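PDB 5LHJ: leucine aminopeptidase 2, chloroplastic from Streptomyces sp. BC16019, which acts in the maturation of the peptide bottromycin as a manganese-binding M17 metalloaminopeptidase, probably by removing amino acids from peptide N termini. Local coordinates for residues 283-291 and 368-376; 256-267 and 307-318. One frame throughout, in Å; residues are numbered along the deposited sequence.

Interaction 1. Residues 283-291 and 368-376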
ATOM      1  N   ALA A 283     -23.755   3.142  -8.523  1.00 29.13           N
ATOM      2  CA  ALA A 283     -23.811   3.186 -10.009  1.00 27.37           C
ATOM      3  C   ALA A 283     -23.697   1.813 -10.708  1.00 24.64           C
ATOM      4  O   ALA A 283     -23.701   1.691 -11.956  1.00 23.62           O
ATOM      5  CB  ALA A 283     -22.720   4.088 -10.516  1.00 28.01           C
ATOM      6  N   ASP A 284     -23.620   0.764  -9.909  1.00 22.33           N
ATOM      7  CA  ASP A 284     -23.520  -0.572 -10.453  1.00 21.60           C
ATOM      8  C   ASP A 284     -24.869  -1.170 -10.893  1.00 19.84           C
ATOM      9  O   ASP A 284     -24.952  -2.356 -11.175  1.00 18.86           O
ATOM     10  CB  ASP A 284     -22.729  -1.483  -9.510  1.00 22.78           C
ATOM     11  CG  ASP A 284     -21.249  -1.527  -9.882  1.00 24.15           C
ATOM     12  OD1 ASP A 284     -20.940  -1.893 -11.041  1.00 25.31           O
ATOM     13  OD2 ASP A 284     -20.395  -1.181  -9.042  1.00 25.13           O
ATOM     14  N   MET A 285     -25.891  -0.323 -10.993  1.00 18.58           N
ATOM     15  CA  MET A 285     -27.180  -0.696 -11.622  1.00 17.97           C
ATOM     16  C   MET A 285     -27.367   0.062 -12.949  1.00 17.43           C
ATOM     17  O   MET A 285     -28.477   0.106 -13.495  1.00 17.26           O
ATOM     18  CB  MET A 285     -28.345  -0.470 -10.646  1.00 18.33           C
ATOM     19  CG  MET A 285     -28.289   0.795  -9.792  1.00 18.65           C
ATOM     20  SD  MET A 285     -28.063   2.343 -10.671  1.00 19.26           S
ATOM     21  CE  MET A 285     -29.657   2.499 -11.477  1.00 19.07           C
ATOM     22  N   GLY A 286     -26.270   0.605 -13.499  1.00 16.61           N
ATOM     23  CA  GLY A 286     -26.307   1.351 -14.764  1.00 16.45           C
ATOM     24  C   GLY A 286     -26.789   0.518 -15.948  1.00 16.07           C
ATOM     25  O   GLY A 286     -27.436   1.049 -16.860  1.00 16.26           O
ATOM     26  N   GLY A 287     -26.496  -0.775 -15.935  1.00 15.54           N
ATOM     27  CA  GLY A 287     -26.963  -1.681 -16.993  1.00 15.53           C
ATOM     28  C   GLY A 287     -28.473  -1.894 -16.959  1.00 15.62           C
ATOM     29  O   GLY A 287     -29.155  -1.797 -17.999  1.00 15.74           O
ATOM     30  N   ALA A 288     -28.993  -2.174 -15.769  1.00 15.34           N
ATOM     31  CA  ALA A 288     -30.444  -2.268 -15.556  1.00 15.66           C
ATOM     32  C   ALA A 288     -31.134  -0.947 -15.902  1.00 15.69           C
ATOM     33  O   ALA A 288     -32.206  -0.952 -16.531  1.00 16.06           O
ATOM     34  CB  ALA A 288     -30.754  -2.671 -14.122  1.00 15.52           C
ATOM     35  N   ALA A 289     -30.536   0.183 -15.516  1.00 15.68           N
ATOM     36  CA  ALA A 289     -31.086   1.495 -15.857  1.00 15.81           C
ATOM     37  C   ALA A 289     -31.192   1.689 -17.372  1.00 15.83           C
ATOM     38  O   ALA A 289     -32.205   2.205 -17.865  1.00 15.87           O
ATOM     39  CB  ALA A 289     -30.256   2.623 -15.254  1.00 16.01           C
ATOM     40  N   ALA A 290     -30.155   1.298 -18.098  1.00 15.50           N
ATOM     41  CA  ALA A 290     -30.134   1.451 -19.552  1.00 15.77           C
ATOM     42  C   ALA A 290     -31.200   0.584 -20.226  1.00 15.96           C
ATOM     43  O   ALA A 290     -31.902   1.043 -21.145  1.00 16.19           O
ATOM     44  CB  ALA A 290     -28.759   1.126 -20.118  1.00 15.96           C
ATOM     45  N   VAL A 291     -31.343  -0.642 -19.743  1.00 15.82           N
ATOM     46  CA  VAL A 291     -32.325  -1.583 -20.283  1.00 16.34           C
ATOM     47  C   VAL A 291     -33.751  -1.106 -20.014  1.00 16.65           C
ATOM     48  O   VAL A 291     -34.590  -1.096 -20.934  1.00 16.97           O
ATOM     49  CB  VAL A 291     -32.093  -3.019 -19.757  1.00 16.05           C
ATOM     50  CG1 VAL A 291     -33.248  -3.964 -20.119  1.00 16.27           C
ATOM     51  CG2 VAL A 291     -30.786  -3.581 -20.309  1.00 16.12           C
ATOM     52  N   VAL A 368     -29.950 -12.367 -27.608  1.00 21.18           N
ATOM     53  CA  VAL A 368     -29.861 -11.842 -26.235  1.00 20.79           C
ATOM     54  C   VAL A 368     -28.713 -10.844 -26.128  1.00 20.05           C
ATOM     55  O   VAL A 368     -27.598 -11.152 -26.531  1.00 20.22           O
ATOM     56  CB  VAL A 368     -29.665 -12.976 -25.208  1.00 21.17           C
ATOM     57  CG1 VAL A 368     -29.492 -12.423 -23.791  1.00 21.31           C
ATOM     58  CG2 VAL A 368     -30.848 -13.933 -25.267  1.00 21.72           C
ATOM     59  N   VAL A 369     -28.982  -9.665 -25.575  1.00 19.12           N
ATOM     60  CA  VAL A 369     -27.950  -8.648 -25.348  1.00 18.85           C
ATOM     61  C   VAL A 369     -27.924  -8.335 -23.857  1.00 18.46           C
ATOM     62  O   VAL A 369     -28.953  -7.996 -23.296  1.00 18.20           O
ATOM     63  CB  VAL A 369     -28.214  -7.357 -26.146  1.00 19.15           C
ATOM     64  CG1 VAL A 369     -27.177  -6.271 -25.808  1.00 19.43           C
ATOM     65  CG2 VAL A 369     -28.218  -7.645 -27.641  1.00 19.75           C
ATOM     66  N   ASP A 370     -26.762  -8.467 -23.214  1.00 18.10           N
ATOM     67  CA  ASP A 370     -26.636  -8.045 -21.819  1.00 18.13           C
ATOM     68  C   ASP A 370     -25.862  -6.739 -21.724  1.00 17.50           C
ATOM     69  O   ASP A 370     -24.988  -6.463 -22.551  1.00 17.15           O
ATOM     70  CB  ASP A 370     -26.060  -9.139 -20.922  1.00 18.53           C
ATOM     71  CG  ASP A 370     -24.574  -9.257 -21.012  1.00 19.08           C
ATOM     72  OD1 ASP A 370     -23.852  -8.393 -20.430  1.00 19.84           O
ATOM     73  OD2 ASP A 370     -24.113 -10.235 -21.624  1.00 20.19           O
ATOM     74  N   VAL A 371     -26.234  -5.937 -20.726  1.00 16.96           N
ATOM     75  CA  VAL A 371     -25.618  -4.644 -20.459  1.00 16.61           C
ATOM     76  C   VAL A 371     -25.301  -4.597 -18.977  1.00 16.32           C
ATOM     77  O   VAL A 371     -26.184  -4.831 -18.139  1.00 15.80           O
ATOM     78  CB  VAL A 371     -26.569  -3.468 -20.809  1.00 16.93           C
ATOM     79  CG1 VAL A 371     -25.839  -2.137 -20.701  1.00 16.97           C
ATOM     80  CG2 VAL A 371     -27.154  -3.629 -22.204  1.00 17.27           C
ATOM     81  N   ALA A 372     -24.044  -4.318 -18.647  1.00 16.04           N
ATOM     82  CA  ALA A 372     -23.599  -4.397 -17.264  1.00 16.30           C
ATOM     83  C   ALA A 372     -22.393  -3.524 -17.000  1.00 16.78           C
ATOM     84  O   ALA A 372     -21.497  -3.420 -17.834  1.00 16.77           O
ATOM     85  CB  ALA A 372     -23.296  -5.849 -16.907  1.00 16.64           C
ATOM     86  N   THR A 373     -22.387  -2.873 -15.840  1.00 17.29           N
ATOM     87  CA  THR A 373     -21.187  -2.208 -15.313  1.00 17.71           C
ATOM     88  C   THR A 373     -20.355  -3.296 -14.631  1.00 18.41           C
ATOM     89  O   THR A 373     -20.417  -3.487 -13.407  1.00 19.16           O
ATOM     90  CB  THR A 373     -21.567  -1.088 -14.338  1.00 18.10           C
ATOM     91  OG1 THR A 373     -22.474  -1.600 -13.350  1.00 17.96           O
ATOM     92  CG2 THR A 373     -22.250   0.054 -15.093  1.00 18.28           C
ATOM     93  N   LEU A 374     -19.594  -4.038 -15.426  1.00 18.35           N
ATOM     94  CA  LEU A 374     -19.101  -5.331 -14.970  1.00 18.93           C
ATOM     95  C   LEU A 374     -17.691  -5.305 -14.405  1.00 19.52           C
ATOM     96  O   LEU A 374     -17.490  -5.806 -13.306  1.00 20.18           O
ATOM     97  CB  LEU A 374     -19.242  -6.395 -16.069  1.00 18.96           C
ATOM     98  CG  LEU A 374     -19.367  -7.844 -15.583  1.00 19.01           C
ATOM     99  CD1 LEU A 374     -20.609  -8.038 -14.718  1.00 19.23           C
ATOM    100  CD2 LEU A 374     -19.382  -8.793 -16.758  1.00 18.93           C
ATOM    101  N   THR A 375     -16.727  -4.725 -15.123  1.00 19.84           N
ATOM    102  CA  THR A 375     -15.317  -4.863 -14.732  1.00 20.45           C
ATOM    103  C   THR A 375     -14.572  -3.553 -14.724  1.00 21.74           C
ATOM    104  O   THR A 375     -14.801  -2.711 -15.587  1.00 22.32           O
ATOM    105  CB  THR A 375     -14.549  -5.833 -15.655  1.00 20.72           C
ATOM    106  OG1 THR A 375     -14.426  -5.281 -16.981  1.00 20.36           O
ATOM    107  CG2 THR A 375     -15.249  -7.167 -15.701  1.00 20.44           C
ATOM    108  N   SER A 376     -13.654  -3.413 -13.778  1.00 22.69           N
ATOM    109  CA  SER A 376     -12.813  -2.226 -13.689  1.00 24.54           C
ATOM    110  C   SER A 376     -11.607  -2.324 -14.614  1.00 25.49           C
ATOM    111  O   SER A 376     -11.029  -1.302 -14.966  1.00 27.34           O
ATOM    112  CB  SER A 376     -12.358  -2.007 -12.253  1.00 25.64           C
ATOM    113  OG  SER A 376     -11.655  -3.152 -11.782  1.00 26.88           O
TER
HETATM  114  O   HOH W   1     -24.905  -2.482 -14.231  1.00 15.39           O
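Asp-284 OD1 is gripped from two directions, by the hydroxyl of Thr-373 and by the ammonium of Lys-261. Thr-373 OG1 donates to Asp-284 OD1 over 2.8 Å, meeting the carboxylate on its anti side and 24° out of its plane. The hydroxyl gets there because OG1 lies between the backbone N and the carbonyl carbon (chi1 51°). Thr-373 O comes within 2.9 Å of Asp-284 OD1, two acceptors held together by Lys-261 NZ, which bonds to both. With Asp-284 replaced by an alanine the carboxylate that ligates manganese is gone, and the Thr-373 hydroxyl and the Lys-261 ammonium would probably lose the acceptor they share.

Behind this pair a water sews the backbones together: it accepts from Gly-287 N (2.9 Å) and Thr-373 N (3.0 Å) and donates to Asp-284 O. The helix start then lies directly on the strand, Gly-287 CA sending a C-H toward Val-371 O at 3.4 Å. Gly-287 has no side chain, and that lets the helix backbone come this close to the carbonyl. One turn on, Val-291 CG2 slides past Val-371 CG2 at 4.1 Å, the pair running in opposite directions. Here a helix N terminus packs against the C-terminal end of a strand of the catalytic alpha/beta domain, with Asp-284, a ligand of one of the two manganese ions, as part of the two-metal site of an M17 aminopeptidase.

Interaction 2. Residues 256-267 and 307-318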
ATOM      1  N   VAL A 256     -36.231 -10.054 -29.105  1.00 24.84           N
ATOM      2  CA  VAL A 256     -34.927  -9.717 -28.527  1.00 23.16           C
ATOM      3  C   VAL A 256     -35.031  -9.710 -27.000  1.00 22.08           C
ATOM      4  O   VAL A 256     -35.953  -9.111 -26.433  1.00 21.46           O
ATOM      5  CB  VAL A 256     -34.437  -8.336 -29.040  1.00 23.39           C
ATOM      6  CG1 VAL A 256     -33.106  -7.932 -28.390  1.00 23.21           C
ATOM      7  CG2 VAL A 256     -34.297  -8.353 -30.557  1.00 23.96           C
ATOM      8  N   GLY A 257     -34.084 -10.384 -26.342  1.00 20.76           N
ATOM      9  CA  GLY A 257     -33.947 -10.366 -24.889  1.00 20.08           C
ATOM     10  C   GLY A 257     -32.843  -9.410 -24.477  1.00 19.37           C
ATOM     11  O   GLY A 257     -31.753  -9.483 -25.029  1.00 19.46           O
ATOM     12  N   LEU A 258     -33.134  -8.508 -23.537  1.00 18.49           N
ATOM     13  CA  LEU A 258     -32.142  -7.600 -22.959  1.00 18.26           C
ATOM     14  C   LEU A 258     -31.979  -7.951 -21.484  1.00 17.91           C
ATOM     15  O   LEU A 258     -32.972  -8.065 -20.759  1.00 18.14           O
ATOM     16  CB  LEU A 258     -32.583  -6.130 -23.059  1.00 18.07           C
ATOM     17  CG  LEU A 258     -32.892  -5.578 -24.456  1.00 18.43           C
ATOM     18  CD1 LEU A 258     -33.336  -4.127 -24.373  1.00 18.60           C
ATOM     19  CD2 LEU A 258     -31.685  -5.730 -25.376  1.00 18.52           C
ATOM     20  N   VAL A 259     -30.737  -8.123 -21.046  1.00 17.42           N
ATOM     21  CA  VAL A 259     -30.435  -8.471 -19.667  1.00 17.38           C
ATOM     22  C   VAL A 259     -29.632  -7.321 -19.073  1.00 17.46           C
ATOM     23  O   VAL A 259     -28.582  -6.982 -19.610  1.00 17.74           O
ATOM     24  CB  VAL A 259     -29.618  -9.779 -19.576  1.00 17.46           C
ATOM     25  CG1 VAL A 259     -29.245 -10.085 -18.130  1.00 17.41           C
ATOM     26  CG2 VAL A 259     -30.401 -10.931 -20.187  1.00 17.68           C
ATOM     27  N   GLY A 260     -30.108  -6.736 -17.970  1.00 17.18           N
ATOM     28  CA  GLY A 260     -29.435  -5.587 -17.352  1.00 16.99           C
ATOM     29  C   GLY A 260     -29.060  -5.814 -15.900  1.00 17.15           C
ATOM     30  O   GLY A 260     -29.932  -6.127 -15.087  1.00 17.29           O
ATOM     31  N   LYS A 261     -27.778  -5.643 -15.569  1.00 16.66           N
ATOM     32  CA  LYS A 261     -27.287  -5.814 -14.193  1.00 16.98           C
ATOM     33  C   LYS A 261     -27.789  -4.701 -13.272  1.00 16.53           C
ATOM     34  O   LYS A 261     -27.480  -3.535 -13.495  1.00 16.09           O
ATOM     35  CB  LYS A 261     -25.749  -5.855 -14.160  1.00 17.58           C
ATOM     36  CG  LYS A 261     -25.109  -5.922 -12.766  1.00 18.26           C
ATOM     37  CD  LYS A 261     -23.608  -5.613 -12.818  1.00 19.20           C
ATOM     38  CE  LYS A 261     -23.090  -5.265 -11.437  1.00 20.31           C
ATOM     39  NZ  LYS A 261     -21.640  -5.018 -11.424  1.00 21.61           N
ATOM     40  N   GLY A 262     -28.551  -5.078 -12.239  1.00 16.47           N
ATOM     41  CA  GLY A 262     -29.133  -4.116 -11.307  1.00 16.75           C
ATOM     42  C   GLY A 262     -28.644  -4.199  -9.872  1.00 16.85           C
ATOM     43  O   GLY A 262     -29.457  -4.279  -8.947  1.00 17.33           O
ATOM     44  N   VAL A 263     -27.331  -4.118  -9.662  1.00 16.81           N
ATOM     45  CA  VAL A 263     -26.811  -4.094  -8.292  1.00 17.11           C
ATOM     46  C   VAL A 263     -26.919  -2.652  -7.799  1.00 17.13           C
ATOM     47  O   VAL A 263     -26.162  -1.791  -8.213  1.00 17.03           O
ATOM     48  CB  VAL A 263     -25.377  -4.667  -8.180  1.00 17.11           C
ATOM     49  CG1 VAL A 263     -24.876  -4.593  -6.739  1.00 17.49           C
ATOM     50  CG2 VAL A 263     -25.373  -6.110  -8.654  1.00 17.41           C
ATOM     51  N   THR A 264     -27.891  -2.403  -6.929  1.00 17.35           N
ATOM     52  CA  THR A 264     -28.215  -1.058  -6.486  1.00 17.74           C
ATOM     53  C   THR A 264     -27.197  -0.455  -5.521  1.00 18.18           C
ATOM     54  O   THR A 264     -27.068   0.766  -5.446  1.00 18.22           O
ATOM     55  CB  THR A 264     -29.626  -0.987  -5.878  1.00 18.30           C
ATOM     56  OG1 THR A 264     -29.714  -1.849  -4.735  1.00 18.66           O
ATOM     57  CG2 THR A 264     -30.658  -1.422  -6.929  1.00 18.49           C
ATOM     58  N   PHE A 265     -26.491  -1.304  -4.782  1.00 18.15           N
ATOM     59  CA  PHE A 265     -25.339  -0.867  -4.014  1.00 18.29           C
ATOM     60  C   PHE A 265     -24.337  -2.013  -3.953  1.00 18.33           C
ATOM     61  O   PHE A 265     -24.695  -3.123  -3.570  1.00 17.68           O
ATOM     62  CB  PHE A 265     -25.720  -0.422  -2.604  1.00 18.81           C
ATOM     63  CG  PHE A 265     -24.549   0.086  -1.824  1.00 18.91           C
ATOM     64  CD1 PHE A 265     -23.979   1.309  -2.131  1.00 19.63           C
ATOM     65  CD2 PHE A 265     -23.960  -0.707  -0.865  1.00 19.81           C
ATOM     66  CE1 PHE A 265     -22.854   1.753  -1.458  1.00 20.08           C
ATOM     67  CE2 PHE A 265     -22.842  -0.270  -0.170  1.00 20.16           C
ATOM     68  CZ  PHE A 265     -22.282   0.948  -0.473  1.00 19.98           C
ATOM     69  N   ASP A 266     -23.097  -1.733  -4.358  1.00 18.64           N
ATOM     70  CA  ASP A 266     -22.029  -2.717  -4.333  1.00 18.92           C
ATOM     71  C   ASP A 266     -20.869  -2.223  -3.456  1.00 19.41           C
ATOM     72  O   ASP A 266     -20.081  -1.369  -3.872  1.00 19.53           O
ATOM     73  CB  ASP A 266     -21.549  -2.999  -5.753  1.00 19.03           C
ATOM     74  CG  ASP A 266     -20.388  -3.959  -5.795  1.00 19.65           C
ATOM     75  OD1 ASP A 266     -20.200  -4.722  -4.827  1.00 19.06           O
ATOM     76  OD2 ASP A 266     -19.649  -3.926  -6.796  1.00 20.50           O
ATOM     77  N   SER A 267     -20.760  -2.805  -2.266  1.00 19.46           N
ATOM     78  CA  SER A 267     -19.669  -2.521  -1.345  1.00 20.00           C
ATOM     79  C   SER A 267     -18.429  -3.367  -1.612  1.00 19.65           C
ATOM     80  O   SER A 267     -17.428  -3.182  -0.924  1.00 20.32           O
ATOM     81  CB  SER A 267     -20.107  -2.834   0.091  1.00 20.57           C
ATOM     82  OG  SER A 267     -20.094  -4.238   0.274  1.00 21.66           O
ATOM     83  N   VAL A 307     -39.600  -7.157 -27.496  1.00 25.63           N
ATOM     84  CA  VAL A 307     -38.405  -6.998 -26.655  1.00 24.62           C
ATOM     85  C   VAL A 307     -38.745  -7.328 -25.205  1.00 24.85           C
ATOM     86  O   VAL A 307     -39.689  -6.777 -24.640  1.00 23.92           O
ATOM     87  CB  VAL A 307     -37.807  -5.575 -26.751  1.00 23.89           C
ATOM     88  CG1 VAL A 307     -36.460  -5.517 -26.032  1.00 23.11           C
ATOM     89  CG2 VAL A 307     -37.640  -5.157 -28.205  1.00 23.98           C
ATOM     90  N   ARG A 308     -37.957  -8.223 -24.613  1.00 22.77           N
ATOM     91  CA  ARG A 308     -38.103  -8.600 -23.217  1.00 24.83           C
ATOM     92  C   ARG A 308     -36.884  -8.152 -22.412  1.00 23.47           C
ATOM     93  O   ARG A 308     -35.765  -8.520 -22.752  1.00 24.34           O
ATOM     94  CB  ARG A 308     -38.267 -10.109 -23.125  1.00 28.00           C
ATOM     95  CG  ARG A 308     -38.060 -10.717 -21.745  1.00 31.51           C
ATOM     96  CD  ARG A 308     -39.180 -10.508 -20.748  1.00 33.74           C
ATOM     97  NE  ARG A 308     -40.407 -11.216 -21.153  1.00 38.25           N
ATOM     98  CZ  ARG A 308     -40.615 -12.530 -21.075  1.00 41.11           C
ATOM     99  NH1 ARG A 308     -39.670 -13.356 -20.621  1.00 42.92           N
ATOM    100  NH2 ARG A 308     -41.790 -13.026 -21.480  1.00 43.76           N
ATOM    101  N   GLY A 309     -37.121  -7.422 -21.327  1.00 21.39           N
ATOM    102  CA  GLY A 309     -36.092  -7.061 -20.349  1.00 20.05           C
ATOM    103  C   GLY A 309     -36.065  -8.037 -19.184  1.00 19.44           C
ATOM    104  O   GLY A 309     -37.126  -8.476 -18.718  1.00 19.76           O
ATOM    105  N   HIS A 310     -34.863  -8.378 -18.725  1.00 17.95           N
ATOM    106  CA  HIS A 310     -34.629  -9.324 -17.637  1.00 17.72           C
ATOM    107  C   HIS A 310     -33.692  -8.621 -16.660  1.00 17.23           C
ATOM    108  O   HIS A 310     -32.555  -8.293 -17.028  1.00 16.74           O
ATOM    109  CB  HIS A 310     -33.955 -10.603 -18.156  1.00 18.05           C
ATOM    110  CG  HIS A 310     -34.630 -11.234 -19.338  1.00 18.65           C
ATOM    111  ND1 HIS A 310     -35.511 -12.286 -19.217  1.00 19.59           N
ATOM    112  CD2 HIS A 310     -34.508 -11.001 -20.665  1.00 18.83           C
ATOM    113  CE1 HIS A 310     -35.918 -12.661 -20.417  1.00 19.76           C
ATOM    114  NE2 HIS A 310     -35.315 -11.904 -21.313  1.00 19.91           N
ATOM    115  N   LEU A 311     -34.175  -8.353 -15.445  1.00 16.83           N
ATOM    116  CA  LEU A 311     -33.534  -7.393 -14.530  1.00 16.69           C
ATOM    117  C   LEU A 311     -33.351  -7.948 -13.104  1.00 16.19           C
ATOM    118  O   LEU A 311     -34.243  -7.831 -12.264  1.00 16.32           O
ATOM    119  CB  LEU A 311     -34.345  -6.089 -14.490  1.00 17.08           C
ATOM    120  CG  LEU A 311     -34.547  -5.445 -15.878  1.00 17.54           C
ATOM    121  CD1 LEU A 311     -35.814  -4.634 -15.954  1.00 17.92           C
ATOM    122  CD2 LEU A 311     -33.322  -4.644 -16.288  1.00 17.20           C
ATOM    123  N   PRO A 312     -32.178  -8.549 -12.819  1.00 15.93           N
ATOM    124  CA  PRO A 312     -31.851  -8.965 -11.451  1.00 15.80           C
ATOM    125  C   PRO A 312     -31.367  -7.785 -10.607  1.00 15.93           C
ATOM    126  O   PRO A 312     -30.435  -7.066 -11.019  1.00 15.94           O
ATOM    127  CB  PRO A 312     -30.739  -9.989 -11.664  1.00 15.72           C
ATOM    128  CG  PRO A 312     -30.040  -9.526 -12.907  1.00 15.54           C
ATOM    129  CD  PRO A 312     -31.117  -8.922 -13.774  1.00 15.64           C
ATOM    130  N   LEU A 313     -31.998  -7.598  -9.447  1.00 15.78           N
ATOM    131  CA  LEU A 313     -31.766  -6.448  -8.575  1.00 16.00           C
ATOM    132  C   LEU A 313     -31.337  -6.914  -7.188  1.00 15.89           C
ATOM    133  O   LEU A 313     -32.006  -7.741  -6.584  1.00 15.72           O
ATOM    134  CB  LEU A 313     -33.045  -5.606  -8.466  1.00 16.29           C
ATOM    135  CG  LEU A 313     -33.833  -5.315  -9.743  1.00 16.46           C
ATOM    136  CD1 LEU A 313     -35.037  -4.440  -9.426  1.00 16.85           C
ATOM    137  CD2 LEU A 313     -32.987  -4.615 -10.786  1.00 16.35           C
ATOM    138  N   ALA A 314     -30.229  -6.381  -6.684  1.00 16.19           N
ATOM    139  CA  ALA A 314     -29.716  -6.772  -5.362  1.00 16.59           C
ATOM    140  C   ALA A 314     -28.706  -5.771  -4.836  1.00 16.88           C
ATOM    141  O   ALA A 314     -28.207  -4.937  -5.586  1.00 16.54           O
ATOM    142  CB  ALA A 314     -29.084  -8.159  -5.429  1.00 16.81           C
ATOM    143  N   GLU A 315     -28.427  -5.849  -3.535  1.00 17.34           N
ATOM    144  CA  GLU A 315     -27.268  -5.182  -2.933  1.00 17.71           C
ATOM    145  C   GLU A 315     -26.185  -6.219  -2.625  1.00 17.81           C
ATOM    146  O   GLU A 315     -26.503  -7.351  -2.304  1.00 17.85           O
ATOM    147  CB  GLU A 315     -27.624  -4.479  -1.630  1.00 18.34           C
ATOM    148  CG  GLU A 315     -28.550  -3.281  -1.721  1.00 19.03           C
ATOM    149  CD  GLU A 315     -28.666  -2.535  -0.395  1.00 19.67           C
ATOM    150  OE1 GLU A 315     -28.368  -3.122   0.679  1.00 20.07           O
ATOM    151  OE2 GLU A 315     -29.062  -1.350  -0.409  1.00 20.42           O
ATOM    152  N   ASN A 316     -24.919  -5.821  -2.726  1.00 17.27           N
ATOM    153  CA  ASN A 316     -23.779  -6.653  -2.319  1.00 17.62           C
ATOM    154  C   ASN A 316     -23.154  -6.020  -1.063  1.00 18.01           C
ATOM    155  O   ASN A 316     -22.469  -4.998  -1.161  1.00 18.06           O
ATOM    156  CB  ASN A 316     -22.763  -6.725  -3.467  1.00 17.56           C
ATOM    157  CG  ASN A 316     -21.625  -7.713  -3.203  1.00 17.91           C
ATOM    158  OD1 ASN A 316     -21.749  -8.620  -2.391  1.00 18.27           O
ATOM    159  ND2 ASN A 316     -20.525  -7.544  -3.912  1.00 17.57           N
ATOM    160  N   MET A 317     -23.414  -6.605   0.110  1.00 18.35           N
ATOM    161  CA  MET A 317     -23.019  -6.022   1.402  1.00 19.31           C
ATOM    162  C   MET A 317     -22.238  -7.025   2.250  1.00 18.89           C
ATOM    163  O   MET A 317     -22.484  -8.220   2.151  1.00 18.51           O
ATOM    164  CB  MET A 317     -24.273  -5.606   2.197  1.00 20.72           C
ATOM    165  CG  MET A 317     -25.107  -4.477   1.608  1.00 21.87           C
ATOM    166  SD  MET A 317     -24.310  -2.887   1.857  1.00 24.25           S
ATOM    167  CE  MET A 317     -25.053  -2.305   3.374  1.00 24.01           C
ATOM    168  N   PRO A 318     -21.313  -6.542   3.107  1.00 18.81           N
ATOM    169  CA  PRO A 318     -20.728  -7.423   4.117  1.00 18.87           C
ATOM    170  C   PRO A 318     -21.703  -7.587   5.293  1.00 18.75           C
ATOM    171  O   PRO A 318     -22.466  -6.665   5.616  1.00 19.12           O
ATOM    172  CB  PRO A 318     -19.481  -6.653   4.554  1.00 19.32           C
ATOM    173  CG  PRO A 318     -19.917  -5.227   4.483  1.00 19.43           C
ATOM    174  CD  PRO A 318     -20.937  -5.139   3.354  1.00 19.15           C
TER
HETATM  175  O   HOH W   2     -29.671  -0.120  -2.724  1.00 22.99           O
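Asp-266 and Asn-316 stand side by side at the end of this parallel strand pair. Both side chains leave the backbone with CG anti to N (chi1 177° and -173°), which sends them the same way; their similar second torsions leave the carboxylate and amide planes only 21° apart. Asn-316 ND2 donates over 3.0 Å to Asp-266 OD1 from above the carboxylate plane, and also reaches Thr-342 O, so the amide is placed to steady a residue that binds both manganese ions; the other oxygen, Asp-266 OD2, pairs with Lys-273. Next along, Ser-267 closes on Asn-316 O with two donors, its backbone N (3.0 Å) and OG (2.9 Å).

Phe-265 points to the other face, and there the bent chain of Met-317 brings its sulfur to the ring's rim, the side chains crossing at about a right angle. Met-317 SD lies 3.5 Å from Phe-265 CD2, near the ring plane, a Met-aromatic contact made at the edge. A water links Thr-264 OG1 to Glu-315 OE2, which also forms a salt bridge with Arg-324 of the second subunit, while OE1 bonds to Ser-234.

Farther back, His-310 turns an edge to the partner strand, with CD2 3.3 Å from Leu-258 O, while Arg-308 CD lies over one ring face, toward its rim, and ND1 bonds to Glu-242, with the Tyr-240 hydroxyl as a second partner. Leu-258 CD1 meets Val-307 CG1 at 3.8 Å. Pro-312, which lacks an N-H, instead sets CD against Gly-260 O (3.3 Å), interrupting the backbone ladder beside Lys-261.

Helix 345-358 covers the face of Val-263, His-310 and Asn-316, and helix 286-301 the face of Leu-258 and Val-307; strands 367-372 and 239-245 continue the sheet on its two flanks.

How the interactions relate
Both contacts are buried in the catalytic domain and use the same sheet, in which strand 255-263 lies between strands 306-316 and 367-372. Interaction 2 is sheet pairing, an extended ladder of backbone bonds that buries about three times the area of interaction 1, and its far end reaches the second subunit. Interaction 1 sets helix 286-301 on that sheet with one direct hydrogen bond, a bridging water and a few apolar contacts. They meet where Val-371 N probably bonds to Val-259 O and Ala-288 packs on Gly-262. Their polar ends converge as well: Asp-284 from one and Lys-261 and Asp-266 from the other belong to the manganese site.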